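Local coordinates for N-hydroxyarylamine O-acetyltransferase (Bacillus cereus, PDB 4DMO), which catalyses acetyl transfer to arylamines and probably also O-acetylates N-hydroxyarylamines, at residues A[228-233]-A[251-256]. Numbering follows the deposited sequence.
Sequences ASLTKD and MQYTNL
Leu230 on strand 228-231 faces Tyr253 and Leu256 of helix 251-256, the two axes passing 10.3 Å apart at their closest and running roughly antiparallel, 142° between their directions. No hydrogen bond joins the segments; the contact is mainly apolar, and its closest approaches are made by one branch of Leu230. With CG anti to the backbone N (chi1 179°), this leucine sends CD2 to the helix, where it lies 3.9 Å from CE2 of Tyr253, coming at the ring obliquely. The same methyl is 4.2 Å from CB of Leu256, one turn further along the same helical face, an aliphatic residue that also touches Val248. A branched aliphatic residue suits this buried strand position, with Val248, Leu257 and Phe261 also touching it. The strand is the middle one of a five-stranded antiparallel sheet, and C-terminal helix 250-261 packs against one face of it. Tyr253 suits a partly exposed place, giving ring carbons to the leucine methyl and reaching Thr231, whose backbone O lies 4.3 Å from CE2 at the ring edge, near its plane; Pro217 and Ile219 touch it too. CB of Thr231 points away from the helix, and OG1 accepts a hydrogen bond from Ser234 N.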
ATOM      1  N   ALA A 228      -6.829  11.203   5.556  1.00 21.47           N
ATOM      2  CA  ALA A 228      -6.439  12.529   5.107  1.00 20.18           C
ATOM      3  C   ALA A 228      -5.763  12.370   3.740  1.00 27.71           C
ATOM      4  O   ALA A 228      -5.017  11.413   3.533  1.00 26.69           O
ATOM      5  CB  ALA A 228      -5.517  13.156   6.090  1.00 19.28           C
ATOM      6  N   SER A 229      -6.079  13.273   2.812  1.00 19.76           N
ATOM      7  CA  SER A 229      -5.582  13.240   1.435  1.00 21.89           C
ATOM      8  C   SER A 229      -5.100  14.615   1.021  1.00 27.08           C
ATOM      9  O   SER A 229      -5.738  15.626   1.313  1.00 31.52           O
ATOM     10  CB  SER A 229      -6.674  12.796   0.470  1.00 23.38           C
ATOM     11  OG  SER A 229      -7.233  11.576   0.881  1.00 39.01           O
ATOM     12  N   LEU A 230      -3.953  14.657   0.361  1.00 25.16           N
ATOM     13  CA  LEU A 230      -3.361  15.923  -0.061  1.00 32.22           C
ATOM     14  C   LEU A 230      -2.968  15.866  -1.529  1.00 32.45           C
ATOM     15  O   LEU A 230      -2.486  14.839  -2.026  1.00 32.23           O
ATOM     16  CB  LEU A 230      -2.153  16.279   0.810  1.00 27.62           C
ATOM     17  CG  LEU A 230      -1.384  17.571   0.485  1.00 36.73           C
ATOM     18  CD1 LEU A 230      -2.259  18.789   0.690  1.00 37.15           C
ATOM     19  CD2 LEU A 230      -0.114  17.683   1.313  1.00 30.00           C
ATOM     20  N   THR A 231      -3.262  16.957  -2.236  1.00 35.29           N
ATOM     21  CA  THR A 231      -2.800  17.145  -3.606  1.00 41.21           C
ATOM     22  C   THR A 231      -2.265  18.578  -3.784  1.00 45.24           C
ATOM     23  O   THR A 231      -2.281  19.400  -2.850  1.00 41.65           O
ATOM     24  CB  THR A 231      -3.909  16.899  -4.657  1.00 31.17           C
ATOM     25  OG1 THR A 231      -4.778  18.039  -4.685  1.00 34.95           O
ATOM     26  CG2 THR A 231      -4.677  15.635  -4.360  1.00 28.28           C
ATOM     27  N   LYS A 232      -1.833  18.875  -5.004  1.00 34.64           N
ATOM     28  CA  LYS A 232      -1.179  20.136  -5.294  1.00 48.80           C
ATOM     29  C   LYS A 232      -2.119  21.236  -4.859  1.00 52.80           C
ATOM     30  O   LYS A 232      -1.691  22.341  -4.506  1.00 52.00           O
ATOM     31  CB  LYS A 232      -0.897  20.254  -6.806  1.00 46.68           C
ATOM     32  CG  LYS A 232       0.380  20.992  -7.211  1.00 54.84           C
ATOM     33  CD  LYS A 232       0.859  20.541  -8.628  1.00 52.78           C
ATOM     34  CE  LYS A 232       2.404  20.429  -8.735  1.00 57.24           C
ATOM     35  NZ  LYS A 232       2.856  19.667  -9.944  1.00 43.07           N
ATOM     36  N   ASP A 233      -3.412  20.938  -4.882  1.00 30.84           N
ATOM     37  CA  ASP A 233      -4.366  22.013  -4.684  1.00 40.56           C
ATOM     38  C   ASP A 233      -5.222  21.916  -3.426  1.00 35.46           C
ATOM     39  O   ASP A 233      -5.656  22.942  -2.932  1.00 24.37           O
ATOM     40  CB  ASP A 233      -5.262  22.132  -5.922  1.00 38.90           C
ATOM     41  CG  ASP A 233      -4.653  23.020  -6.998  1.00 55.97           C
ATOM     42  OD1 ASP A 233      -3.903  23.961  -6.649  1.00 56.30           O
ATOM     43  OD2 ASP A 233      -4.911  22.766  -8.195  1.00 63.79           O
ATOM     44  N   MET A 251       2.706  27.569  -0.165  1.00 28.86           N
ATOM     45  CA  MET A 251       3.264  27.985   1.123  1.00 34.33           C
ATOM     46  C   MET A 251       2.840  27.063   2.246  1.00 33.01           C
ATOM     47  O   MET A 251       3.522  26.954   3.263  1.00 42.58           O
ATOM     48  CB  MET A 251       2.815  29.405   1.471  1.00 36.87           C
ATOM     49  CG  MET A 251       2.975  30.406   0.332  1.00 46.92           C
ATOM     50  SD  MET A 251       2.219  32.016   0.684  1.00 69.94           S
ATOM     51  CE  MET A 251       3.092  33.053  -0.506  1.00 55.60           C
ATOM     52  N   GLN A 252       1.679  26.445   2.108  1.00 26.62           N
ATOM     53  CA  GLN A 252       1.168  25.607   3.194  1.00 22.11           C
ATOM     54  C   GLN A 252       1.517  24.132   2.987  1.00 30.33           C
ATOM     55  O   GLN A 252       1.186  23.276   3.818  1.00 29.88           O
ATOM     56  CB  GLN A 252      -0.344  25.687   3.253  1.00 19.44           C
ATOM     57  CG  GLN A 252      -0.900  27.039   3.510  1.00 26.37           C
ATOM     58  CD  GLN A 252      -2.376  27.101   3.223  1.00 25.13           C
ATOM     59  OE1 GLN A 252      -2.788  27.350   2.095  1.00 28.71           O
ATOM     60  NE2 GLN A 252      -3.189  26.893   4.250  1.00 27.47           N
ATOM     61  N   TYR A 253       2.137  23.828   1.857  1.00 28.44           N
ATOM     62  CA  TYR A 253       2.219  22.462   1.381  1.00 29.87           C
ATOM     63  C   TYR A 253       3.306  21.668   2.112  1.00 31.17           C
ATOM     64  O   TYR A 253       3.155  20.466   2.351  1.00 24.47           O
ATOM     65  CB  TYR A 253       2.460  22.503  -0.105  1.00 33.52           C
ATOM     66  CG  TYR A 253       2.693  21.184  -0.724  1.00 31.06           C
ATOM     67  CD1 TYR A 253       3.975  20.767  -0.992  1.00 32.76           C
ATOM     68  CD2 TYR A 253       1.641  20.361  -1.068  1.00 33.22           C
ATOM     69  CE1 TYR A 253       4.213  19.579  -1.568  1.00 29.58           C
ATOM     70  CE2 TYR A 253       1.875  19.158  -1.659  1.00 28.89           C
ATOM     71  CZ  TYR A 253       3.176  18.777  -1.887  1.00 26.85           C
ATOM     72  OH  TYR A 253       3.472  17.590  -2.474  1.00 44.43           O
ATOM     73  N   THR A 254       4.379  22.349   2.509  1.00 29.14           N
ATOM     74  CA  THR A 254       5.477  21.700   3.236  1.00 26.57           C
ATOM     75  C   THR A 254       5.109  21.389   4.656  1.00 23.75           C
ATOM     76  O   THR A 254       5.397  20.304   5.176  1.00 23.24           O
ATOM     77  CB  THR A 254       6.744  22.580   3.276  1.00 32.96           C
ATOM     78  OG1 THR A 254       7.381  22.553   2.000  1.00 32.42           O
ATOM     79  CG2 THR A 254       7.734  22.080   4.353  1.00 40.47           C
ATOM     80  N   ASN A 255       4.488  22.362   5.300  1.00 27.77           N
ATOM     81  CA  ASN A 255       3.986  22.163   6.643  1.00 27.66           C
ATOM     82  C   ASN A 255       2.990  21.007   6.704  1.00 19.98           C
ATOM     83  O   ASN A 255       3.111  20.137   7.549  1.00 29.31           O
ATOM     84  CB  ASN A 255       3.361  23.458   7.174  1.00 24.64           C
ATOM     85  CG  ASN A 255       4.394  24.535   7.419  1.00 29.15           C
ATOM     86  OD1 ASN A 255       5.537  24.242   7.754  1.00 30.48           O
ATOM     87  ND2 ASN A 255       4.009  25.778   7.216  1.00 33.49           N
ATOM     88  N   LEU A 256       2.030  20.993   5.797  1.00 16.39           N
ATOM     89  CA  LEU A 256       1.039  19.941   5.756  1.00 22.29           C
ATOM     90  C   LEU A 256       1.650  18.552   5.523  1.00 21.58           C
ATOM     91  O   LEU A 256       1.183  17.557   6.070  1.00 19.20           O
ATOM     92  CB  LEU A 256       0.007  20.240   4.675  1.00 28.07           C
ATOM     93  CG  LEU A 256      -1.069  21.266   5.071  1.00 35.42           C
ATOM     94  CD1 LEU A 256      -1.939  21.686   3.867  1.00 33.76           C
ATOM     95  CD2 LEU A 256      -1.950  20.733   6.191  1.00 33.06           C
TER